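PDB 3OGV: beta-galactosidase from Trichoderma reesei, which probably hydrolyses terminal non-reducing beta-D-galactose residues in beta-D-galactosides, as a member of glycosyl hydrolase family 35. Local coordinates for residues H48-P53 and A121-G126; S74-W79 and L112-P117; I321-G326 and T340-G345. All blocks are in the same frame, centred on the assembly; numbering follows the deposited sequence.

Contact 1: residues H48-P53 and A121-G126; sequences HPFRLP and AEVSGG. With PTQ (2-phenylethyl 1-thio-beta-D-galactopyranoside), chain E.
A buried loop-to-loop contact at the C-terminal end of the TIM-barrel strands lets Arg51 of residues 48-53 clamp the carbonyl of Ala121 in residues 121-126. The first loop follows strand 38-47 and carries a 3-10 turn at 49-51; the second follows strand 110-116. The grip is end-on, two nitrogens on one acceptor: NH1 and NH2 of Arg51 each lie 2.9 Å from Ala121 O, which sits within 1° of the guanidinium plane. NH1 also donates to ND1 of His48, at 2.9 Å, so the guanidinium is fixed in rotation; its NE is taken by Asn329. His48 gives its NE2 to Glu46. CG1 of Val123 covers one guanidinium face toward the rim and reaches CE1 of the Phe50 ring at 3.7 Å. A first torsion of 58° brings Phe50 there, with CG between the backbone N and the carbonyl carbon. With its carbonyl gripped by Arg51, Ala121 directs its N-H to the thiogalactoside, 2.9 Å from N to O3, with a weak bond to O4. The bent Glu122 chain spans two sugar hydroxyls: OE1, also hydrogen-bonded to Tyr342 OH, accepts from O5, the hydroxyl on C6, and OE2 from O4, each at 2.7 Å.

Contact 2: residues S74-W79 and L112-P117; sequences SFYVDW and LARPGP. With PTQ (2-phenylethyl 1-thio-beta-D-galactopyranoside), chain E.
The Tyr76 ring carries the guanidinium of Arg114 flat on one face, with centres 4.0 Å apart and planes at 17°, a cation-pi stack; at its edge lie Arg114 O and the sugar O3. CE1 of the ring sits over the centre of the guanidinium, and Arg114 NH2 comes within 3.1 Å of Tyr76 CZ. A bend at chi3 (-58°) folds the arginine chain back over the tyrosine. The Phe75 ring, on the other face of the sheet, receives Ala113 CA over one of its faces, a CH-pi contact 4.0 Å from CA to the centroid, while its CZ touches Ala113 CB.

These side chains alternate along two neighbouring parallel barrel strands, 74-76 and 112-116, whose axes differ by 16°. Phe75 N donates to Leu112 O at 3.0 Å and Arg114 N to Phe75 O at 2.8 Å; Val77 N to Arg114 O is a weak third bond. Beyond the strand ends, a water joins Val77 O, Trp79 N and Pro117 O, and Pro117, preceded by a cis peptide, packs its CB against Trp79 CE3.

Arg114 also forms salt bridges with Glu46 and Glu278, and Tyr76 OH has Asn179 as a partner. Tyr76 OH accepts from the sugar O3 at 2.8 Å; the stacked cation would probably polarise that phenol.

Contact 3: residues I321-G326 and T340-G345; sequences IYMTFG and TSYDYG. With PTQ (2-phenylethyl 1-thio-beta-D-galactopyranoside), chain E.
Met323 fills the apolar centre, its CG 3.8 Å from the centroid of the Tyr344 ring, a CH-pi contact over the face. The same CG touches CE2 of Tyr342 at 3.7 Å. Bends at chi2 and chi3 (-56° and -71°) curl the thioether back, leaving SD over the centre of the Tyr322 ring and in Met-aromatic contact, more distantly, with both other tyrosines. Tyr322 turns its edge toward the face of Tyr344 in an offset edge-to-face pair, centroids 5.5 Å apart and planes at 75°.

Farther along, Gly326 packs its backbone on residues 340-345: its CA approaches Tyr342 O to 3.1 Å in a CA-H...O contact, and a water bridges Gly326 N to Asp343 O. Within residues 340-345, Ser341 OG accepts from Asp343 N in an ST turn, and Asp343 OD2 from Gly345 N in an Asx turn; OD2 of Asp343 also forms a salt bridge with Arg356.

At the polar edge, Tyr322 OH donates to Tyr342 OH over 2.9 Å, and Tyr342 OH is also hydrogen-bonded to Glu122 OE1. Tyr344 OH donates to the sugar O5, the hydroxyl on C6, at 2.7 Å, with O5 at the ring edge. Beyond barrel strand 318-321, with a cis peptide between Tyr322 and Met323, Tyr322 and Tyr344 line one side of the family 35 galactose pocket, while Tyr342 holds Glu122 from the second shell.

Overall arrangement
All three contacts are buried in the TIM-barrel domain and converge on one thiogalactoside. Contact 2 is the most regular, a parallel strand pair; contact 1 joins two loops and contact 3 two parts of one loop, both beyond the strand ends and without a strand ladder, side chains carrying most of the contact. Their chemistry differs: a guanidinium clamped on a carbonyl in contact 1, sheet bonds and a cation-pi stack in contact 2, methionine among tyrosines in contact 3. Tyr76 of contact 2 packs on His48 and Ala121; Glu122 ties contact 1 to contact 3, and Arg51 NH1 lies 3.3 Å from Tyr342 CE2. Contacts 2 and 3 touch more lightly, Tyr76 CE2 lying 3.7 Å from Tyr322 CE2.

Contact 1: residues H48-P53 and A121-G126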
loop_
_atom_site.group_PDB
_atom_site.type_symbol
_atom_site.label_atom_id
_atom_site.label_comp_id
_atom_site.label_asym_id
_atom_site.label_seq_id
_atom_site.Cartn_x
_atom_site.Cartn_y
_atom_site.Cartn_z
ATOM N N HIS A 48 1.473 5.144 -0.030
ATOM C CA HIS A 48 2.461 5.767 0.899
ATOM C C HIS A 48 3.642 6.311 0.074
ATOM O O HIS A 48 4.445 5.484 -0.387
ATOM C CB HIS A 48 2.875 4.790 1.971
ATOM C CG HIS A 48 1.772 4.371 2.851
ATOM N ND1 HIS A 48 1.812 3.305 3.660
ATOM C CD2 HIS A 48 0.519 4.937 2.992
ATOM C CE1 HIS A 48 0.643 3.178 4.312
ATOM N NE2 HIS A 48 -0.152 4.173 3.894
ATOM N N PRO A 49 3.802 7.604 -0.030
ATOM C CA PRO A 49 4.831 8.102 -0.963
ATOM C C PRO A 49 6.230 7.680 -0.539
ATOM O O PRO A 49 7.086 7.430 -1.400
ATOM C CB PRO A 49 4.676 9.650 -0.893
ATOM C CG PRO A 49 3.832 9.903 0.336
ATOM C CD PRO A 49 2.897 8.661 0.513
ATOM N N PHE A 50 6.464 7.454 0.749
ATOM C CA PHE A 50 7.805 7.089 1.225
ATOM C C PHE A 50 8.140 5.678 0.825
ATOM O O PHE A 50 9.323 5.299 0.981
ATOM C CB PHE A 50 7.930 7.382 2.765
ATOM C CG PHE A 50 6.895 6.653 3.575
ATOM C CD1 PHE A 50 7.036 5.355 3.944
ATOM C CD2 PHE A 50 5.710 7.362 3.977
ATOM C CE1 PHE A 50 6.064 4.659 4.720
ATOM C CE2 PHE A 50 4.726 6.692 4.713
ATOM C CZ PHE A 50 4.872 5.374 5.068
ATOM N N ARG A 51 7.152 4.822 0.450
ATOM C CA ARG A 51 7.395 3.445 0.059
ATOM C C ARG A 51 7.692 3.362 -1.498
ATOM O O ARG A 51 7.864 2.203 -1.939
ATOM C CB ARG A 51 6.209 2.558 0.488
ATOM C CG ARG A 51 6.362 2.192 1.936
ATOM C CD ARG A 51 5.122 1.536 2.574
ATOM N NE ARG A 51 5.428 0.744 3.755
ATOM C CZ ARG A 51 4.680 0.633 4.846
ATOM N NH1 ARG A 51 3.622 1.458 5.069
ATOM N NH2 ARG A 51 5.057 -0.250 5.761
ATOM N N LEU A 52 7.770 4.470 -2.182
ATOM C CA LEU A 52 8.128 4.460 -3.619
ATOM C C LEU A 52 8.979 5.665 -3.869
ATOM O O LEU A 52 8.516 6.768 -4.170
ATOM C CB LEU A 52 6.871 4.465 -4.508
ATOM C CG LEU A 52 7.167 4.497 -5.991
ATOM C CD1 LEU A 52 7.969 3.322 -6.454
ATOM C CD2 LEU A 52 5.796 4.521 -6.729
ATOM N N PRO A 53 10.342 5.558 -3.672
ATOM C CA PRO A 53 11.241 6.716 -3.718
ATOM C C PRO A 53 11.680 7.015 -5.136
ATOM O O PRO A 53 12.868 7.246 -5.447
ATOM C CB PRO A 53 12.435 6.222 -2.844
ATOM C CG PRO A 53 12.507 4.733 -3.145
ATOM C CD PRO A 53 11.006 4.303 -3.223
ATOM N N ALA A 121 1.147 1.712 10.520
ATOM C CA ALA A 121 1.526 1.562 9.072
ATOM C C ALA A 121 2.508 0.413 8.845
ATOM O O ALA A 121 3.038 0.331 7.704
ATOM C CB ALA A 121 2.063 2.879 8.495
ATOM N N GLU A 122 2.809 -0.415 9.833
ATOM C CA GLU A 122 3.834 -1.450 9.718
ATOM C C GLU A 122 5.184 -0.806 9.393
ATOM O O GLU A 122 6.031 -1.481 8.727
ATOM C CB GLU A 122 3.408 -2.605 8.777
ATOM C CG GLU A 122 2.297 -3.443 9.365
ATOM C CD GLU A 122 0.931 -2.791 9.322
ATOM O OE1 GLU A 122 0.450 -2.450 8.236
ATOM O OE2 GLU A 122 0.283 -2.662 10.391
ATOM N N VAL A 123 5.452 0.409 9.816
ATOM C CA VAL A 123 6.746 1.067 9.625
ATOM C C VAL A 123 7.508 1.020 10.992
ATOM O O VAL A 123 6.925 0.895 12.040
ATOM C CB VAL A 123 6.735 2.463 9.071
ATOM C CG1 VAL A 123 5.959 2.525 7.684
ATOM C CG2 VAL A 123 6.149 3.503 10.051
ATOM N N SER A 124 8.814 1.146 10.866
ATOM C CA SER A 124 9.682 1.156 12.111
ATOM C C SER A 124 9.200 2.320 13.016
ATOM O O SER A 124 8.998 3.437 12.569
ATOM C CB SER A 124 11.085 1.501 11.653
ATOM O OG SER A 124 11.967 1.355 12.808
ATOM N N GLY A 125 9.015 1.886 14.296
ATOM C CA GLY A 125 8.541 2.848 15.327
ATOM C C GLY A 125 7.113 3.262 15.145
ATOM O O GLY A 125 6.659 4.136 15.893
ATOM N N GLY A 126 6.335 2.668 14.198
ATOM C CA GLY A 126 5.030 3.259 13.838
ATOM C C GLY A 126 5.129 4.648 13.393
ATOM O O GLY A 126 4.132 5.435 13.443
HETATM C C1 PTQ E . -4.603 0.075 11.079
HETATM O O1 PTQ E . -4.014 -1.225 10.820
HETATM S S1 PTQ E . -5.357 -0.054 12.755
HETATM C C2 PTQ E . -3.625 1.200 11.063
HETATM O O2 PTQ E . -4.238 2.449 11.221
HETATM C C3 PTQ E . -2.713 1.194 9.836
HETATM O O3 PTQ E . -1.667 2.104 10.004
HETATM C C4 PTQ E . -2.220 -0.209 9.543
HETATM O O4 PTQ E . -1.279 -0.525 10.618
HETATM C C5 PTQ E . -3.289 -1.243 9.494
HETATM O O5 PTQ E . -2.208 -2.841 8.138
HETATM C C6 PTQ E . -2.968 -2.698 9.402
HETATM C C7 PTQ E . -6.580 -1.362 12.493
HETATM C C8 PTQ E . -7.165 -1.893 13.776
HETATM C C9 PTQ E . -8.123 -2.990 13.533
HETATM C C10 PTQ E . -7.673 -4.305 13.488
HETATM C C11 PTQ E . -8.609 -5.318 13.190
HETATM C C12 PTQ E . -9.957 -4.979 12.938
HETATM C C13 PTQ E . -10.339 -3.660 12.960
HETATM C C14 PTQ E . -9.451 -2.690 13.197
#

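Contact 2: residues S74-W79 and L112-P117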
loop_
_atom_site.group_PDB
_atom_site.type_symbol
_atom_site.label_atom_id
_atom_site.label_comp_id
_atom_site.label_asym_id
_atom_site.label_seq_id
_atom_site.Cartn_x
_atom_site.Cartn_y
_atom_site.Cartn_z
ATOM N N SER A 74 -5.449 8.390 -0.159
ATOM C CA SER A 74 -5.073 8.656 1.237
ATOM C C SER A 74 -3.612 8.311 1.436
ATOM O O SER A 74 -3.186 7.260 0.934
ATOM C CB SER A 74 -6.036 7.848 2.120
ATOM O OG SER A 74 -5.607 7.809 3.490
ATOM N N PHE A 75 -2.848 9.137 2.189
ATOM C CA PHE A 75 -1.446 8.839 2.374
ATOM C C PHE A 75 -0.974 9.166 3.748
ATOM O O PHE A 75 -1.426 10.136 4.371
ATOM C CB PHE A 75 -0.572 9.636 1.356
ATOM C CG PHE A 75 -0.547 11.123 1.575
ATOM C CD1 PHE A 75 -1.532 11.982 1.092
ATOM C CD2 PHE A 75 0.619 11.727 2.184
ATOM C CE1 PHE A 75 -1.476 13.353 1.287
ATOM C CE2 PHE A 75 0.638 13.111 2.386
ATOM C CZ PHE A 75 -0.376 13.961 1.927
ATOM N N TYR A 76 -0.057 8.350 4.240
ATOM C CA TYR A 76 0.764 8.667 5.441
ATOM C C TYR A 76 1.962 9.442 5.105
ATOM O O TYR A 76 2.557 9.330 3.991
ATOM C CB TYR A 76 1.141 7.390 6.186
ATOM C CG TYR A 76 0.072 6.673 6.960
ATOM C CD1 TYR A 76 -0.803 7.368 7.872
ATOM C CD2 TYR A 76 -0.045 5.287 6.975
ATOM C CE1 TYR A 76 -1.725 6.647 8.640
ATOM C CE2 TYR A 76 -0.910 4.565 7.714
ATOM C CZ TYR A 76 -1.779 5.307 8.575
ATOM O OH TYR A 76 -2.682 4.569 9.280
ATOM N N VAL A 77 2.533 10.154 6.112
ATOM C CA VAL A 77 3.906 10.675 6.105
ATOM C C VAL A 77 4.638 10.039 7.290
ATOM O O VAL A 77 4.049 9.889 8.370
ATOM C CB VAL A 77 3.931 12.173 6.287
ATOM C CG1 VAL A 77 5.321 12.737 6.235
ATOM C CG2 VAL A 77 3.031 12.845 5.155
ATOM N N ASP A 78 5.851 9.503 7.033
ATOM C CA ASP A 78 6.676 8.802 8.075
ATOM C C ASP A 78 7.698 9.759 8.688
ATOM O O ASP A 78 8.716 10.167 8.075
ATOM C CB ASP A 78 7.344 7.628 7.398
ATOM C CG ASP A 78 8.133 6.783 8.353
ATOM O OD1 ASP A 78 8.260 7.071 9.567
ATOM O OD2 ASP A 78 8.615 5.674 7.895
ATOM N N TRP A 79 7.355 10.233 9.929
ATOM C CA TRP A 79 8.226 11.201 10.615
ATOM C C TRP A 79 9.728 10.723 10.756
ATOM O O TRP A 79 10.606 11.538 10.555
ATOM C CB TRP A 79 7.534 11.383 11.993
ATOM C CG TRP A 79 8.282 12.266 12.983
ATOM C CD1 TRP A 79 9.322 13.149 12.781
ATOM C CD2 TRP A 79 7.958 12.310 14.420
ATOM N NE1 TRP A 79 9.676 13.740 14.008
ATOM C CE2 TRP A 79 8.855 13.249 15.009
ATOM C CE3 TRP A 79 7.018 11.662 15.199
ATOM C CZ2 TRP A 79 8.784 13.533 16.412
ATOM C CZ3 TRP A 79 6.959 11.981 16.578
ATOM C CH2 TRP A 79 7.909 12.895 17.137
ATOM N N LEU A 112 -6.418 12.745 0.950
ATOM C CA LEU A 112 -6.611 12.715 2.396
ATOM C C LEU A 112 -5.191 12.580 3.020
ATOM O O LEU A 112 -4.548 11.524 2.803
ATOM C CB LEU A 112 -7.499 11.511 2.754
ATOM C CG LEU A 112 -7.402 11.003 4.239
ATOM C CD1 LEU A 112 -7.607 12.117 5.257
ATOM C CD2 LEU A 112 -8.499 9.925 4.439
ATOM N N ALA A 113 -4.748 13.642 3.672
ATOM C CA ALA A 113 -3.368 13.622 4.262
ATOM C C ALA A 113 -3.396 13.106 5.691
ATOM O O ALA A 113 -4.264 13.585 6.505
ATOM C CB ALA A 113 -2.895 15.049 4.277
ATOM N N ARG A 114 -2.525 12.176 6.001
ATOM C CA ARG A 114 -2.532 11.504 7.313
ATOM C C ARG A 114 -1.070 11.570 7.848
ATOM O O ARG A 114 -0.345 10.538 7.752
ATOM C CB ARG A 114 -3.072 10.061 7.253
ATOM C CG ARG A 114 -4.374 10.011 6.372
ATOM C CD ARG A 114 -5.189 8.795 6.621
ATOM N NE ARG A 114 -4.522 7.518 6.411
ATOM C CZ ARG A 114 -4.790 6.401 7.039
ATOM N NH1 ARG A 114 -5.531 6.321 8.154
ATOM N NH2 ARG A 114 -4.214 5.232 6.644
ATOM N N PRO A 115 -0.628 12.709 8.387
ATOM C CA PRO A 115 0.804 12.853 8.734
ATOM C C PRO A 115 1.163 12.315 10.123
ATOM O O PRO A 115 2.365 12.510 10.499
ATOM C CB PRO A 115 1.057 14.365 8.559
ATOM C CG PRO A 115 -0.244 14.966 8.987
ATOM C CD PRO A 115 -1.333 13.991 8.451
ATOM N N GLY A 116 0.230 11.781 10.884
ATOM C CA GLY A 116 0.575 11.274 12.219
ATOM C C GLY A 116 0.386 12.368 13.257
ATOM O O GLY A 116 -0.622 13.053 13.325
ATOM N N PRO A 117 1.383 12.598 14.178
ATOM C CA PRO A 117 2.753 12.077 14.147
ATOM C C PRO A 117 2.873 10.606 14.194
ATOM O O PRO A 117 3.822 10.059 13.582
ATOM C CB PRO A 117 3.376 12.747 15.403
ATOM C CG PRO A 117 2.635 13.853 15.722
ATOM C CD PRO A 117 1.223 13.681 15.212
HETATM C C1 PTQ E . -4.603 0.075 11.079
HETATM O O1 PTQ E . -4.014 -1.225 10.820
HETATM S S1 PTQ E . -5.357 -0.054 12.755
HETATM C C2 PTQ E . -3.625 1.200 11.063
HETATM O O2 PTQ E . -4.238 2.449 11.221
HETATM C C3 PTQ E . -2.713 1.194 9.836
HETATM O O3 PTQ E . -1.667 2.104 10.004
HETATM C C4 PTQ E . -2.220 -0.209 9.543
HETATM O O4 PTQ E . -1.279 -0.525 10.618
HETATM C C5 PTQ E . -3.289 -1.243 9.494
HETATM O O5 PTQ E . -2.208 -2.841 8.138
HETATM C C6 PTQ E . -2.968 -2.698 9.402
HETATM C C7 PTQ E . -6.580 -1.362 12.493
HETATM C C8 PTQ E . -7.165 -1.893 13.776
HETATM C C9 PTQ E . -8.123 -2.990 13.533
HETATM C C10 PTQ E . -7.673 -4.305 13.488
HETATM C C11 PTQ E . -8.609 -5.318 13.190
HETATM C C12 PTQ E . -9.957 -4.979 12.938
HETATM C C13 PTQ E . -10.339 -3.660 12.960
HETATM C C14 PTQ E . -9.451 -2.690 13.197
HETATM O O HOH W 1 4.915 9.367 11.062
#

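Contact 3: residues I321-G326 and T340-G345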
loop_
_atom_site.group_PDB
_atom_site.type_symbol
_atom_site.label_atom_id
_atom_site.label_comp_id
_atom_site.label_asym_id
_atom_site.label_seq_id
_atom_site.Cartn_x
_atom_site.Cartn_y
_atom_site.Cartn_z
ATOM N N ILE A 321 -9.654 2.335 0.736
ATOM C CA ILE A 321 -9.096 0.922 0.703
ATOM C C ILE A 321 -7.570 0.917 1.052
ATOM O O ILE A 321 -6.763 1.466 0.340
ATOM C CB ILE A 321 -9.308 0.350 -0.728
ATOM C CG1 ILE A 321 -10.823 0.395 -1.134
ATOM C CG2 ILE A 321 -8.767 -1.102 -0.771
ATOM C CD1 ILE A 321 -11.810 -0.174 -0.156
ATOM N N TYR A 322 -7.329 0.264 2.205
ATOM C CA TYR A 322 -5.946 0.208 2.752
ATOM C C TYR A 322 -5.485 -1.258 2.603
ATOM O O TYR A 322 -6.091 -2.165 3.172
ATOM C CB TYR A 322 -6.023 0.540 4.254
ATOM C CG TYR A 322 -4.606 0.613 4.884
ATOM C CD1 TYR A 322 -3.869 -0.545 5.087
ATOM C CD2 TYR A 322 -4.052 1.840 5.223
ATOM C CE1 TYR A 322 -2.541 -0.445 5.612
ATOM C CE2 TYR A 322 -2.743 1.958 5.773
ATOM C CZ TYR A 322 -2.013 0.770 5.886
ATOM O OH TYR A 322 -0.689 0.918 6.383
ATOM N N MET A 323 -4.430 -1.509 1.811
ATOM C CA MET A 323 -3.696 -0.659 0.858
ATOM C C MET A 323 -4.319 -0.776 -0.587
ATOM O O MET A 323 -4.947 -1.844 -0.845
ATOM C CB MET A 323 -2.230 -1.128 0.723
ATOM C CG MET A 323 -1.381 -0.947 2.015
ATOM S SD MET A 323 -1.337 0.742 2.643
ATOM C CE MET A 323 -0.311 1.574 1.379
ATOM N N THR A 324 -4.123 0.229 -1.378
ATOM C CA THR A 324 -4.443 0.093 -2.844
ATOM C C THR A 324 -3.137 -0.132 -3.617
ATOM O O THR A 324 -3.123 -1.052 -4.461
ATOM C CB THR A 324 -5.240 1.310 -3.348
ATOM O OG1 THR A 324 -6.486 1.237 -2.612
ATOM C CG2 THR A 324 -5.543 1.181 -4.817
ATOM N N PHE A 325 -2.050 0.585 -3.264
ATOM C CA PHE A 325 -0.717 0.231 -3.738
ATOM C C PHE A 325 0.189 0.287 -2.492
ATOM O O PHE A 325 0.225 1.320 -1.845
ATOM C CB PHE A 325 -0.172 1.270 -4.770
ATOM C CG PHE A 325 1.271 1.135 -5.037
ATOM C CD1 PHE A 325 1.789 0.039 -5.713
ATOM C CD2 PHE A 325 2.141 2.088 -4.544
ATOM C CE1 PHE A 325 3.185 -0.046 -5.922
ATOM C CE2 PHE A 325 3.492 1.997 -4.774
ATOM C CZ PHE A 325 4.031 0.890 -5.442
ATOM N N GLY A 326 0.845 -0.825 -2.224
ATOM C CA GLY A 326 1.691 -0.987 -0.985
ATOM C C GLY A 326 3.116 -0.527 -1.126
ATOM O O GLY A 326 3.681 0.103 -0.216
ATOM N N THR A 340 10.734 -7.086 3.919
ATOM C CA THR A 340 10.991 -6.010 2.977
ATOM C C THR A 340 9.736 -5.636 2.116
ATOM O O THR A 340 9.424 -4.442 2.004
ATOM C CB THR A 340 12.157 -6.277 1.984
ATOM O OG1 THR A 340 13.282 -6.726 2.799
ATOM C CG2 THR A 340 12.527 -5.033 1.199
ATOM N N SER A 341 9.041 -6.656 1.609
ATOM C CA SER A 341 7.895 -6.313 0.724
ATOM C C SER A 341 6.784 -5.688 1.569
ATOM O O SER A 341 6.463 -6.146 2.650
ATOM C CB SER A 341 7.463 -7.647 0.174
ATOM O OG SER A 341 6.322 -7.413 -0.720
ATOM N N TYR A 342 6.093 -4.742 0.924
ATOM C CA TYR A 342 4.776 -4.289 1.497
ATOM C C TYR A 342 3.721 -4.425 0.338
ATOM O O TYR A 342 2.847 -3.591 0.183
ATOM C CB TYR A 342 4.832 -2.833 2.034
ATOM C CG TYR A 342 3.716 -2.550 3.023
ATOM C CD1 TYR A 342 3.539 -3.302 4.138
ATOM C CD2 TYR A 342 2.857 -1.439 2.781
ATOM C CE1 TYR A 342 2.544 -2.971 5.139
ATOM C CE2 TYR A 342 1.891 -1.084 3.757
ATOM C CZ TYR A 342 1.748 -1.856 4.855
ATOM O OH TYR A 342 0.822 -1.463 5.831
ATOM N N ASP A 343 3.822 -5.514 -0.443
ATOM C CA ASP A 343 2.797 -5.678 -1.523
ATOM C C ASP A 343 1.405 -5.727 -0.933
ATOM O O ASP A 343 0.482 -5.188 -1.589
ATOM C CB ASP A 343 3.140 -6.994 -2.263
ATOM C CG ASP A 343 2.005 -7.373 -3.322
ATOM O OD1 ASP A 343 2.286 -6.973 -4.488
ATOM O OD2 ASP A 343 1.065 -7.993 -2.906
ATOM N N TYR A 344 1.250 -6.253 0.239
ATOM C CA TYR A 344 -0.000 -6.216 0.985
ATOM C C TYR A 344 -1.120 -7.088 0.335
ATOM O O TYR A 344 -2.173 -7.210 0.888
ATOM C CB TYR A 344 -0.547 -4.759 1.179
ATOM C CG TYR A 344 -1.314 -4.557 2.464
ATOM C CD1 TYR A 344 -0.622 -4.317 3.686
ATOM C CD2 TYR A 344 -2.718 -4.515 2.470
ATOM C CE1 TYR A 344 -1.341 -4.069 4.870
ATOM C CE2 TYR A 344 -3.434 -4.272 3.647
ATOM C CZ TYR A 344 -2.752 -4.098 4.821
ATOM O OH TYR A 344 -3.473 -3.885 5.953
ATOM N N GLY A 345 -0.781 -7.835 -0.759
ATOM C CA GLY A 345 -1.895 -8.504 -1.492
ATOM C C GLY A 345 -2.806 -7.446 -2.169
ATOM O O GLY A 345 -3.952 -7.852 -2.511
HETATM C C1 PTQ E . -4.603 0.075 11.079
HETATM O O1 PTQ E . -4.014 -1.225 10.820
HETATM S S1 PTQ E . -5.357 -0.054 12.755
HETATM C C2 PTQ E . -3.625 1.200 11.063
HETATM O O2 PTQ E . -4.238 2.449 11.221
HETATM C C3 PTQ E . -2.713 1.194 9.836
HETATM O O3 PTQ E . -1.667 2.104 10.004
HETATM C C4 PTQ E . -2.220 -0.209 9.543
HETATM O O4 PTQ E . -1.279 -0.525 10.618
HETATM C C5 PTQ E . -3.289 -1.243 9.494
HETATM O O5 PTQ E . -2.208 -2.841 8.138
HETATM C C6 PTQ E . -2.968 -2.698 9.402
HETATM C C7 PTQ E . -6.580 -1.362 12.493
HETATM C C8 PTQ E . -7.165 -1.893 13.776
HETATM C C9 PTQ E . -8.123 -2.990 13.533
HETATM C C10 PTQ E . -7.673 -4.305 13.488
HETATM C C11 PTQ E . -8.609 -5.318 13.190
HETATM C C12 PTQ E . -9.957 -4.979 12.938
HETATM C C13 PTQ E . -10.339 -3.660 12.960
HETATM C C14 PTQ E . -9.451 -2.690 13.197
HETATM O O HOH W 2 1.217 -3.246 -3.494
#